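Local coordinates for leucine-rich repeat protein (Bacteroides thetaiotaomicron, PDB 4ECN), which is of unknown function but, as an extracellular leucine-rich repeat protein with two DUF4458 domains, probably binds other proteins, at residues His386-Met390 with Phe391-Asp395; Tyr394-Arg397 with Leu398-Ser401; Ser664-Met667 with Asp668-Lys671; Val678-Ser681 with Tyr682-Ile685; Gly722-Lys725 with Asn726-Leu729. One frame throughout, in Å; residues are numbered along the deposited sequence.

Contact 1: residues His386-Met390 with Phe391-Asp395; sequences HYKKM and FLDYD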
# COMPACT_ATOMS: atom_id res chain seq x y z
N HIS A 386 -7.77 -6.86 -0.89
CA HIS A 386 -7.38 -5.51 -1.29
C HIS A 386 -6.63 -5.53 -2.62
O HIS A 386 -7.05 -4.78 -3.51
CB HIS A 386 -6.53 -4.81 -0.23
CG HIS A 386 -6.33 -3.36 -0.52
ND1 HIS A 386 -5.16 -2.89 -1.12
CD2 HIS A 386 -7.17 -2.31 -0.34
CE1 HIS A 386 -5.31 -1.58 -1.23
NE2 HIS A 386 -6.51 -1.18 -0.79
N TYR A 387 -5.62 -6.44 -2.81
CA TYR A 387 -4.89 -6.53 -4.09
C TYR A 387 -5.87 -6.69 -5.26
O TYR A 387 -5.78 -5.96 -6.25
CB TYR A 387 -3.84 -7.67 -4.11
CG TYR A 387 -2.88 -7.58 -5.29
CD1 TYR A 387 -1.73 -6.80 -5.22
CD2 TYR A 387 -3.15 -8.23 -6.49
CE1 TYR A 387 -0.86 -6.69 -6.31
CE2 TYR A 387 -2.29 -8.12 -7.59
CZ TYR A 387 -1.15 -7.34 -7.50
OH TYR A 387 -0.30 -7.22 -8.58
N LYS A 388 -6.84 -7.60 -5.11
CA LYS A 388 -7.84 -7.90 -6.13
C LYS A 388 -8.62 -6.63 -6.51
O LYS A 388 -8.76 -6.35 -7.70
CB LYS A 388 -8.78 -9.00 -5.64
CG LYS A 388 -9.58 -9.66 -6.75
CD LYS A 388 -10.32 -10.90 -6.28
CE LYS A 388 -11.60 -10.66 -5.49
NZ LYS A 388 -12.79 -10.50 -6.36
N LYS A 389 -9.10 -5.86 -5.51
CA LYS A 389 -9.91 -4.66 -5.72
C LYS A 389 -9.08 -3.52 -6.31
O LYS A 389 -9.58 -2.76 -7.16
CB LYS A 389 -10.59 -4.19 -4.40
CG LYS A 389 -11.56 -5.24 -3.81
CD LYS A 389 -12.37 -4.75 -2.58
CE LYS A 389 -12.66 -5.82 -1.53
NZ LYS A 389 -11.64 -5.84 -0.42
N MSE A 390 -7.82 -3.41 -5.88
CA MSE A 390 -6.91 -2.36 -6.34
C MSE A 390 -6.43 -2.56 -7.75
O MSE A 390 -6.20 -1.55 -8.41
CB MSE A 390 -5.68 -2.27 -5.42
CG MSE A 390 -4.65 -1.22 -5.87
SE MSE A 390 -3.75 -0.38 -4.42
CE MSE A 390 -2.15 -0.16 -5.16
N PHE A 391 -6.24 -3.81 -8.23
CA PHE A 391 -5.70 -3.99 -9.57
C PHE A 391 -6.44 -4.92 -10.51
O PHE A 391 -6.05 -4.96 -11.68
CB PHE A 391 -4.28 -4.58 -9.48
CG PHE A 391 -3.28 -3.81 -8.65
CD1 PHE A 391 -2.68 -2.66 -9.14
CD2 PHE A 391 -2.90 -4.26 -7.39
CE1 PHE A 391 -1.76 -1.95 -8.37
CE2 PHE A 391 -1.96 -3.57 -6.63
CZ PHE A 391 -1.37 -2.44 -7.14
N LEU A 392 -7.40 -5.75 -10.05
CA LEU A 392 -7.88 -6.76 -10.99
C LEU A 392 -9.35 -6.62 -11.33
O LEU A 392 -9.69 -6.65 -12.52
CB LEU A 392 -7.61 -8.16 -10.44
CG LEU A 392 -6.18 -8.40 -9.88
CD1 LEU A 392 -6.09 -9.69 -9.05
CD2 LEU A 392 -5.09 -8.25 -10.94
N ASP A 393 -10.23 -6.53 -10.34
CA ASP A 393 -11.68 -6.46 -10.57
C ASP A 393 -12.13 -5.15 -11.18
O ASP A 393 -11.62 -4.08 -10.81
CB ASP A 393 -12.45 -6.63 -9.25
CG ASP A 393 -12.39 -7.98 -8.57
OD1 ASP A 393 -12.36 -9.01 -9.29
OD2 ASP A 393 -12.51 -8.01 -7.33
N TYR A 394 -13.15 -5.24 -12.03
CA TYR A 394 -13.84 -4.11 -12.63
C TYR A 394 -15.22 -4.56 -13.08
O TYR A 394 -15.41 -5.72 -13.43
CB TYR A 394 -13.04 -3.46 -13.79
CG TYR A 394 -13.07 -4.19 -15.11
CD1 TYR A 394 -12.28 -5.30 -15.34
CD2 TYR A 394 -13.83 -3.70 -16.18
CE1 TYR A 394 -12.27 -5.95 -16.57
CE2 TYR A 394 -13.82 -4.32 -17.43
CZ TYR A 394 -13.05 -5.46 -17.62
OH TYR A 394 -13.06 -6.12 -18.84
N ASP A 395 -16.20 -3.65 -13.02
CA ASP A 395 -17.59 -3.86 -13.45
C ASP A 395 -17.59 -4.13 -14.98
O ASP A 395 -17.15 -3.28 -15.77
CB ASP A 395 -18.42 -2.62 -13.05
CG ASP A 395 -19.93 -2.73 -13.15
OD1 ASP A 395 -20.42 -3.34 -14.13
OD2 ASP A 395 -20.63 -2.13 -12.28
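Tyr-387, Met-390 and Phe-391 pack against one another in the C-terminal turn of helix 386-391, within a leucine-rich repeat protein. The rings of Tyr-387 and Phe-391 meet obliquely. Their centroids are 4.6 Å apart and their planes make an angle of 47°. Phe-391 CD2 lies over one face of the Tyr-387 ring, displaced toward its rim. Selenomethionine Met-390 runs alongside Phe-391. Its CG sits 3.6 Å from the centroid of the Phe-391 ring, over the middle of one face, as a CH-pi contact. The selenium takes an oblique Met-aromatic position at the same ring. With an alanine here in place of Phe-391 the ring is gone, and Tyr-387 and Met-390 would probably lose the surface they share. At the edge of the tyrosine, Leu-392 CD1 is 4.2 Å from Tyr-387 CD2.

The polar side is a salt bridge from Lys-388 NZ to Asp-393 OD2, 2.7 Å long, on the syn lone pair. The lysine chain folds at chi3 (78°) and chi4 (86°), which brings its amine round to the carboxylate. Both ends have a second partner: Lys-388 NZ pairs with Asp-599, and Asp-393 OD1 with Lys-601. Further out, Tyr-554 and His-357 meet the Tyr-387 ring, and Leu-392 touches Asp-579 of strand 577-579.

The backbone positions these groups. Phe-391 N donates to Tyr-387 O at 3.0 Å. Lys-388 O accepts twice, from Leu-392 N at 2.8 Å and from Asp-393 N at 3.0 Å, and the two donors reach it from opposite faces of its carbonyl plane.

Contact 2: residues Tyr394-Arg397 with Leu398-Ser401; sequences YDQR and LNLS
Asp-395 is bonded through both its backbone and its carboxylate. Its O accepts from Leu-398 N at 3.0 Å, with the donor above the carbonyl plane. The carboxylate is gripped side-on by Arg-397. Arg-397 NE reaches Asp-395 OD1 at 3.0 Å and Arg-397 NH2 reaches Asp-395 OD2 at 3.0 Å. Both bonds are nearly straight, use syn lone pairs and lie almost in the guanidinium plane. The arginine chain bends at chi3 (-56°), which turns the guanidinium back to the carboxylate. OD1 also takes Arg-397 N, 3.2 Å away on its anti side, which makes an Asx turn. Three bonds therefore fix the rotation of this carboxylate. Arg-397 NH1 goes on to Lys-415 O, and Asp-395 OD2 to Lys-418 N.

Two longer bonds of 3.3 Å, Asn-399 N to Gln-396 O and Leu-400 N to Arg-397 O, continue the 3-10 turn. The hydroxyl of Tyr-394 bonds to Asp-650, and the ring edge lies beside the amide of Asn-399. Leu-398 CD1 also meets that edge, 4.0 Å from Tyr-394 CD2. Leu-400 CD1 packs 3.8 Å from Arg-397 CB.

The turn leads into helix 402-409, where Ser-401 is the N-cap and its OG bonds to Leu-404 N. Leu-400 and Arg-397 touch Ile-408 of that helix. On the repeat sheet, Gln-396 rests on strand 646-650, while Asn-399 and Leu-400 lie against strand 701-703.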
# COMPACT_ATOMS: atom_id res chain seq x y z
N TYR A 394 -13.15 -5.24 -12.03
CA TYR A 394 -13.84 -4.11 -12.63
C TYR A 394 -15.22 -4.56 -13.08
O TYR A 394 -15.41 -5.72 -13.43
CB TYR A 394 -13.04 -3.46 -13.79
CG TYR A 394 -13.07 -4.19 -15.11
CD1 TYR A 394 -12.28 -5.30 -15.34
CD2 TYR A 394 -13.83 -3.70 -16.18
CE1 TYR A 394 -12.27 -5.95 -16.57
CE2 TYR A 394 -13.82 -4.32 -17.43
CZ TYR A 394 -13.05 -5.46 -17.62
OH TYR A 394 -13.06 -6.12 -18.84
N ASP A 395 -16.20 -3.65 -13.02
CA ASP A 395 -17.59 -3.86 -13.45
C ASP A 395 -17.59 -4.13 -14.98
O ASP A 395 -17.15 -3.28 -15.77
CB ASP A 395 -18.42 -2.62 -13.05
CG ASP A 395 -19.93 -2.73 -13.15
OD1 ASP A 395 -20.42 -3.34 -14.13
OD2 ASP A 395 -20.63 -2.13 -12.28
N GLN A 396 -18.01 -5.36 -15.39
CA GLN A 396 -18.00 -5.83 -16.79
C GLN A 396 -18.87 -4.97 -17.70
O GLN A 396 -18.64 -4.96 -18.91
CB GLN A 396 -18.45 -7.29 -16.91
CG GLN A 396 -17.37 -8.26 -16.47
CD GLN A 396 -16.04 -7.99 -17.10
OE1 GLN A 396 -15.87 -8.03 -18.33
NE2 GLN A 396 -15.07 -7.72 -16.27
N ARG A 397 -19.82 -4.21 -17.11
CA ARG A 397 -20.68 -3.29 -17.87
C ARG A 397 -19.88 -2.03 -18.34
O ARG A 397 -20.42 -1.29 -19.15
CB ARG A 397 -21.91 -2.88 -17.06
CG ARG A 397 -22.82 -4.08 -16.77
CD ARG A 397 -23.93 -3.75 -15.80
NE ARG A 397 -23.40 -3.22 -14.54
CZ ARG A 397 -24.15 -2.69 -13.58
NH1 ARG A 397 -25.47 -2.63 -13.71
NH2 ARG A 397 -23.58 -2.20 -12.48
N LEU A 398 -18.59 -1.86 -17.96
CA LEU A 398 -17.71 -0.78 -18.44
C LEU A 398 -17.18 -1.09 -19.86
O LEU A 398 -16.44 -0.28 -20.42
CB LEU A 398 -16.52 -0.54 -17.47
CG LEU A 398 -16.80 -0.04 -16.05
CD1 LEU A 398 -15.63 -0.29 -15.15
CD2 LEU A 398 -17.19 1.42 -16.05
N ASN A 399 -17.53 -2.29 -20.40
CA ASN A 399 -17.18 -2.76 -21.75
C ASN A 399 -18.34 -2.44 -22.74
O ASN A 399 -18.22 -2.64 -23.95
CB ASN A 399 -16.85 -4.27 -21.74
CG ASN A 399 -15.70 -4.69 -20.83
OD1 ASN A 399 -15.74 -5.75 -20.22
ND2 ASN A 399 -14.63 -3.90 -20.71
N LEU A 400 -19.47 -1.94 -22.19
CA LEU A 400 -20.62 -1.50 -22.97
C LEU A 400 -20.37 -0.12 -23.48
O LEU A 400 -19.51 0.58 -22.93
CB LEU A 400 -21.90 -1.53 -22.13
CG LEU A 400 -22.43 -2.89 -21.63
CD1 LEU A 400 -23.44 -2.69 -20.54
CD2 LEU A 400 -23.08 -3.66 -22.74
N SER A 401 -21.12 0.30 -24.49
CA SER A 401 -21.04 1.65 -25.04
C SER A 401 -21.51 2.67 -24.04
O SER A 401 -22.30 2.32 -23.14
CB SER A 401 -21.89 1.76 -26.30
OG SER A 401 -23.27 1.59 -26.03

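Contact 3: residues Ser664-Met667 with Asp668-Lys671; sequences SCSM and DDYK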
# COMPACT_ATOMS: atom_id res chain seq x y z
N SER A 664 -15.08 -25.81 -28.73
CA SER A 664 -14.33 -26.96 -29.28
C SER A 664 -15.10 -28.31 -29.12
O SER A 664 -14.82 -29.25 -29.87
CB SER A 664 -12.96 -27.09 -28.63
OG SER A 664 -13.01 -26.88 -27.23
N CYS A 665 -16.06 -28.39 -28.19
CA CYS A 665 -16.84 -29.62 -27.95
C CYS A 665 -18.11 -29.63 -28.82
O CYS A 665 -18.45 -28.63 -29.45
CB CYS A 665 -17.18 -29.76 -26.47
SG CYS A 665 -18.32 -28.50 -25.83
N SER A 666 -18.82 -30.77 -28.80
CA SER A 666 -20.09 -30.94 -29.50
C SER A 666 -21.20 -30.16 -28.77
O SER A 666 -21.05 -29.84 -27.59
CB SER A 666 -20.44 -32.42 -29.60
OG SER A 666 -20.53 -33.01 -28.32
N MSE A 667 -22.29 -29.85 -29.47
CA MSE A 667 -23.40 -29.11 -28.88
C MSE A 667 -24.05 -29.91 -27.74
O MSE A 667 -24.46 -29.35 -26.72
CB MSE A 667 -24.41 -28.80 -29.99
CG MSE A 667 -25.56 -27.90 -29.55
SE MSE A 667 -24.96 -26.17 -28.89
CE MSE A 667 -25.96 -26.12 -27.26
N ASP A 668 -24.06 -31.24 -27.89
CA ASP A 668 -24.64 -32.20 -26.94
C ASP A 668 -23.81 -32.27 -25.63
O ASP A 668 -24.37 -32.56 -24.57
CB ASP A 668 -24.72 -33.58 -27.60
CG ASP A 668 -25.31 -33.52 -29.00
OD1 ASP A 668 -26.52 -33.17 -29.13
OD2 ASP A 668 -24.55 -33.74 -29.98
N ASP A 669 -22.49 -31.99 -25.72
CA ASP A 669 -21.58 -31.99 -24.57
C ASP A 669 -21.48 -30.61 -23.90
O ASP A 669 -21.08 -30.54 -22.73
CB ASP A 669 -20.17 -32.42 -25.00
CG ASP A 669 -20.01 -33.88 -25.38
OD1 ASP A 669 -20.80 -34.72 -24.90
OD2 ASP A 669 -19.04 -34.19 -26.11
N TYR A 670 -21.82 -29.52 -24.64
CA TYR A 670 -21.73 -28.15 -24.13
C TYR A 670 -22.76 -27.91 -23.00
O TYR A 670 -23.95 -28.20 -23.18
CB TYR A 670 -21.89 -27.12 -25.25
CG TYR A 670 -21.53 -25.72 -24.81
CD1 TYR A 670 -20.25 -25.43 -24.33
CD2 TYR A 670 -22.45 -24.69 -24.88
CE1 TYR A 670 -19.92 -24.15 -23.90
CE2 TYR A 670 -22.12 -23.40 -24.47
CZ TYR A 670 -20.86 -23.13 -23.98
OH TYR A 670 -20.55 -21.86 -23.56
N LYS A 671 -22.26 -27.43 -21.82
CA LYS A 671 -23.00 -27.20 -20.55
C LYS A 671 -23.45 -25.74 -20.31
O LYS A 671 -24.14 -25.48 -19.32
CB LYS A 671 -22.11 -27.60 -19.34
CG LYS A 671 -21.63 -29.06 -19.28
CD LYS A 671 -20.62 -29.33 -18.13
CE LYS A 671 -19.22 -28.75 -18.34
NZ LYS A 671 -18.31 -28.96 -17.17
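Ser-666 and Asp-669 face each other across a single turn of helix-like backbone that belongs to no regular helix. It lies in the loop between strands 646-650 and 675-679 of the leucine-rich repeats.

The hydrogen bonds are all weak. Ser-666 OG donates to Asp-669 OD2 at 2.9 Å and accepts in return from Asp-669 N at 3.4 Å. Ser-666 OG stands between its own backbone N and carbonyl carbon (chi1 59°), which sets it near both the N and the carboxylate of Asp-669. Ser-666 O takes two backbone donors, Asp-669 N at 3.2 Å and Tyr-670 N at 3.1 Å. Tyr-670 N also leans to Met-667 O, so this one N-H is shared between two carbonyls.

The sulfur and apolar contacts lie around Tyr-670. Cys-665 SG is at the ring edge, 5.2 Å from the centroid of the Tyr-670 ring, and 3.9 Å from Tyr-670 CB. The CE of selenomethionine Met-667 also approaches the edge, 4.5 Å from Tyr-670 CD2. The ring swings away from the turn, with CG opposite the backbone N (chi1 -169°). It then packs with Met-667 on helix 690-694, touching Glu-691.

Outside partners tie the end of the turn down. Asn-636 bonds to Asp-669 O and to Lys-671 N.

The chemistry is two-sided. Asp-668 and Asp-669 are exposed, while Tyr-670 is buried. The weak bonds within the turn are thus joined by the packing of Tyr-670 and by the bonds of Asn-636.

Contact 4: residues Val678-Ser681 with Tyr682-Ile685; sequences VTLS and YNEI
The turn that leaves strand 675-679 of the parallel repeat sheet is closed by Asn-683 and Leu-680. Asn-683 ND2 donates to Leu-680 O at 3.1 Å. The N-H points almost straight at the oxygen (175°), and the oxygen lies in the amide plane of the asparagine. The carbonyl is not met on a lone pair, since the donor stands well above its plane. Asn-683 CG lies beside its own backbone N (chi1 -87°), a torsion that carries the amide back toward Leu-680 O.

This is the asparagine position of the leucine-rich repeat, and the bonds form a ladder from one turn to the next. Asn-683 ND2 also donates to Phe-651 O of the neighbouring turn, and its OD1 accepts from Ile-656 N. Leu-680 O also accepts from Asn-707 ND2, the donor of the next turn along. A leucine in place of Asn-683 would probably leave Leu-680 O, Phe-651 O and Ile-656 N each short of a polar partner.

The apolar part of the contact is small. Ile-685 CD1 comes to 3.9 Å from Leu-680 CB; both residues are buried. CD1 also lies 3.8 Å from Leu-680 O, beside the carbonyl that Asn-683 holds.

Tyr-682 takes the corner with a positive phi (58°), and its ring stacks on Tyr-653. Tyr-682 CD1 passes 4.0 Å from Ser-681 OG, and Ser-681 rests on Ile-703 of strand 701-703.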
# COMPACT_ATOMS: atom_id res chain seq x y z
N VAL A 678 -21.78 -11.83 -19.93
CA VAL A 678 -20.83 -12.57 -20.76
C VAL A 678 -20.20 -11.57 -21.70
O VAL A 678 -20.92 -10.93 -22.47
CB VAL A 678 -21.48 -13.78 -21.50
CG1 VAL A 678 -20.48 -14.43 -22.45
CG2 VAL A 678 -22.02 -14.79 -20.50
N THR A 679 -18.86 -11.37 -21.58
CA THR A 679 -18.15 -10.41 -22.41
C THR A 679 -17.37 -11.16 -23.46
O THR A 679 -16.48 -11.95 -23.13
CB THR A 679 -17.24 -9.50 -21.60
OG1 THR A 679 -17.92 -9.03 -20.42
CG2 THR A 679 -16.68 -8.34 -22.43
N LEU A 680 -17.73 -10.93 -24.72
CA LEU A 680 -17.11 -11.57 -25.86
C LEU A 680 -16.72 -10.54 -26.91
O LEU A 680 -16.57 -10.88 -28.08
CB LEU A 680 -18.07 -12.62 -26.45
CG LEU A 680 -18.29 -13.90 -25.63
CD1 LEU A 680 -19.54 -14.62 -26.09
CD2 LEU A 680 -17.07 -14.79 -25.66
N SER A 681 -16.52 -9.29 -26.48
CA SER A 681 -16.12 -8.19 -27.37
C SER A 681 -14.65 -8.36 -27.76
O SER A 681 -13.89 -8.98 -27.00
CB SER A 681 -16.38 -6.84 -26.72
OG SER A 681 -15.70 -6.75 -25.49
N TYR A 682 -14.26 -7.88 -28.97
CA TYR A 682 -12.91 -7.99 -29.56
C TYR A 682 -12.54 -9.45 -29.65
O TYR A 682 -11.78 -9.98 -28.84
CB TYR A 682 -11.84 -7.20 -28.81
CG TYR A 682 -12.11 -5.71 -28.79
CD1 TYR A 682 -12.90 -5.15 -27.79
CD2 TYR A 682 -11.56 -4.87 -29.75
CE1 TYR A 682 -13.14 -3.78 -27.75
CE2 TYR A 682 -11.79 -3.49 -29.71
CZ TYR A 682 -12.56 -2.95 -28.70
OH TYR A 682 -12.80 -1.60 -28.63
N ASN A 683 -13.15 -10.12 -30.64
CA ASN A 683 -12.92 -11.52 -30.95
C ASN A 683 -13.05 -11.68 -32.45
O ASN A 683 -12.82 -10.71 -33.17
CB ASN A 683 -13.85 -12.45 -30.16
CG ASN A 683 -13.27 -12.80 -28.81
OD1 ASN A 683 -12.23 -13.42 -28.74
ND2 ASN A 683 -13.90 -12.41 -27.71
N GLU A 684 -13.33 -12.87 -32.94
CA GLU A 684 -13.44 -13.10 -34.38
C GLU A 684 -14.70 -13.90 -34.67
O GLU A 684 -14.74 -14.71 -35.60
CB GLU A 684 -12.18 -13.80 -34.89
CG GLU A 684 -10.90 -13.00 -34.73
CD GLU A 684 -9.64 -13.70 -35.18
OE1 GLU A 684 -9.62 -14.21 -36.33
OE2 GLU A 684 -8.66 -13.70 -34.41
N ILE A 685 -15.75 -13.64 -33.86
CA ILE A 685 -17.05 -14.29 -33.91
C ILE A 685 -17.77 -13.87 -35.16
O ILE A 685 -18.02 -12.67 -35.38
CB ILE A 685 -17.84 -13.96 -32.62
CG1 ILE A 685 -17.14 -14.58 -31.38
CG2 ILE A 685 -19.30 -14.41 -32.75
CD1 ILE A 685 -17.51 -13.96 -30.08

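Contact 5: residues Gly722-Lys725 with Asn726-Leu729; sequences GNYK and NTYL
Tyr-724 and Thr-727 close a type I beta turn in the loop between strands 701-703 and 732-734 of the repeat domain. Thr-727 starts a short 3-10 segment. Tyr-724 O is the shared acceptor of the turn. Thr-727 N donates to it at 3.3 Å, a weak bond. A water gives it a second, shorter bond, 2.7 Å from the water oxygen to Tyr-724 O. The same water accepts from Tyr-728 N at 3.1 Å, so it links the start of the turn to the residue just past its end.

Thr-727 OG1 also lies 3.3 Å from Tyr-724 O. Its proton is not settled, because Leu-717 O is another weak partner. Thr-727 OG1 stands beside its own backbone N (chi1 -55°), which places it 3.4 Å from Tyr-724 CB as well.

Asn-726 O, just ahead of the 3-10 segment, accepts from Leu-729 N at 3.0 Å. The side-chain ND2 of Asn-726 is satisfied by Gly-696 O, and Asn-723 bonds through both ends of its amide to Thr-750 and Thr-751. Lys-725 O sits at the edge of the Tyr-728 ring, 3.5 Å from Tyr-728 CE1. The Tyr-724 side chain leads off to Phe-693 and Ala-694 of helix 690-694.

The direct bonds at Tyr-724 O are weak, so the bridging water is likely to meet much of the hydrogen-bonding need of Tyr-724 O and Tyr-728 N.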
# COMPACT_ATOMS: atom_id res chain seq x y z
N GLY A 722 -40.54 -22.55 -30.65
CA GLY A 722 -40.42 -22.29 -29.23
C GLY A 722 -39.30 -21.32 -28.96
O GLY A 722 -38.72 -20.75 -29.88
N ASN A 723 -39.02 -21.13 -27.67
CA ASN A 723 -37.95 -20.28 -27.15
C ASN A 723 -37.11 -21.05 -26.19
O ASN A 723 -37.62 -21.96 -25.54
CB ASN A 723 -38.50 -19.03 -26.45
CG ASN A 723 -39.06 -17.99 -27.37
OD1 ASN A 723 -38.46 -17.62 -28.39
ND2 ASN A 723 -40.16 -17.41 -26.95
N TYR A 724 -35.84 -20.66 -26.05
CA TYR A 724 -34.98 -21.28 -25.06
C TYR A 724 -35.36 -20.71 -23.67
O TYR A 724 -35.83 -19.56 -23.56
CB TYR A 724 -33.50 -21.09 -25.41
CG TYR A 724 -33.08 -21.81 -26.68
CD1 TYR A 724 -33.30 -23.18 -26.84
CD2 TYR A 724 -32.39 -21.14 -27.68
CE1 TYR A 724 -32.88 -23.85 -27.98
CE2 TYR A 724 -31.94 -21.81 -28.82
CZ TYR A 724 -32.19 -23.17 -28.97
OH TYR A 724 -31.77 -23.82 -30.12
N LYS A 725 -35.26 -21.58 -22.64
CA LYS A 725 -35.64 -21.47 -21.23
C LYS A 725 -35.33 -20.10 -20.62
O LYS A 725 -36.19 -19.58 -19.90
CB LYS A 725 -34.89 -22.55 -20.46
CG LYS A 725 -35.19 -22.77 -18.98
CD LYS A 725 -34.11 -23.68 -18.40
CE LYS A 725 -34.34 -24.14 -17.00
NZ LYS A 725 -33.28 -25.11 -16.58
N ASN A 726 -34.12 -19.51 -20.87
CA ASN A 726 -33.78 -18.26 -20.18
C ASN A 726 -33.54 -17.04 -21.08
O ASN A 726 -33.18 -15.98 -20.55
CB ASN A 726 -32.53 -18.47 -19.36
CG ASN A 726 -32.80 -19.20 -18.08
OD1 ASN A 726 -33.78 -18.91 -17.36
ND2 ASN A 726 -31.90 -20.12 -17.72
N THR A 727 -33.85 -17.14 -22.39
CA THR A 727 -33.71 -16.04 -23.36
C THR A 727 -34.42 -14.74 -22.85
O THR A 727 -33.86 -13.67 -23.02
CB THR A 727 -34.30 -16.49 -24.72
OG1 THR A 727 -33.67 -17.69 -25.13
CG2 THR A 727 -34.07 -15.48 -25.82
N TYR A 728 -35.59 -14.86 -22.17
CA TYR A 728 -36.40 -13.74 -21.64
C TYR A 728 -35.58 -12.84 -20.67
O TYR A 728 -35.92 -11.67 -20.50
CB TYR A 728 -37.68 -14.25 -20.94
CG TYR A 728 -37.47 -14.81 -19.55
CD1 TYR A 728 -37.03 -16.12 -19.36
CD2 TYR A 728 -37.69 -14.02 -18.42
CE1 TYR A 728 -36.78 -16.62 -18.08
CE2 TYR A 728 -37.45 -14.51 -17.14
CZ TYR A 728 -37.00 -15.82 -16.97
OH TYR A 728 -36.79 -16.32 -15.70
N LEU A 729 -34.51 -13.39 -20.04
CA LEU A 729 -33.65 -12.63 -19.13
C LEU A 729 -32.78 -11.58 -19.86
O LEU A 729 -32.29 -10.67 -19.19
CB LEU A 729 -32.71 -13.57 -18.36
CG LEU A 729 -33.32 -14.57 -17.41
CD1 LEU A 729 -32.26 -15.48 -16.85
CD2 LEU A 729 -34.05 -13.88 -16.27
O HOH W 1 -37.20 -17.44 -22.55

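How the contacts relate
Contacts 1 and 2 follow one another along the chain and share Tyr-394 and Asp-395; their centres are 14 Å apart. Contact 2 is the one that touches contact 4. The side chain of Gln-396 reaches that of Thr-679, probably with a hydrogen bond, and Asn-399 packs on the same threonine. Contact 3 precedes strand 675-679, and contact 4 begins on its last residues, with centres 19 Å apart and nearest atoms about 8 Å apart. Contact 5 comes within about 7 Å of contact 3 by nearest atoms, and both pack on helix 690-694. The sodium ion is bound by Gln-314 and Val-317, which belong to none of the five.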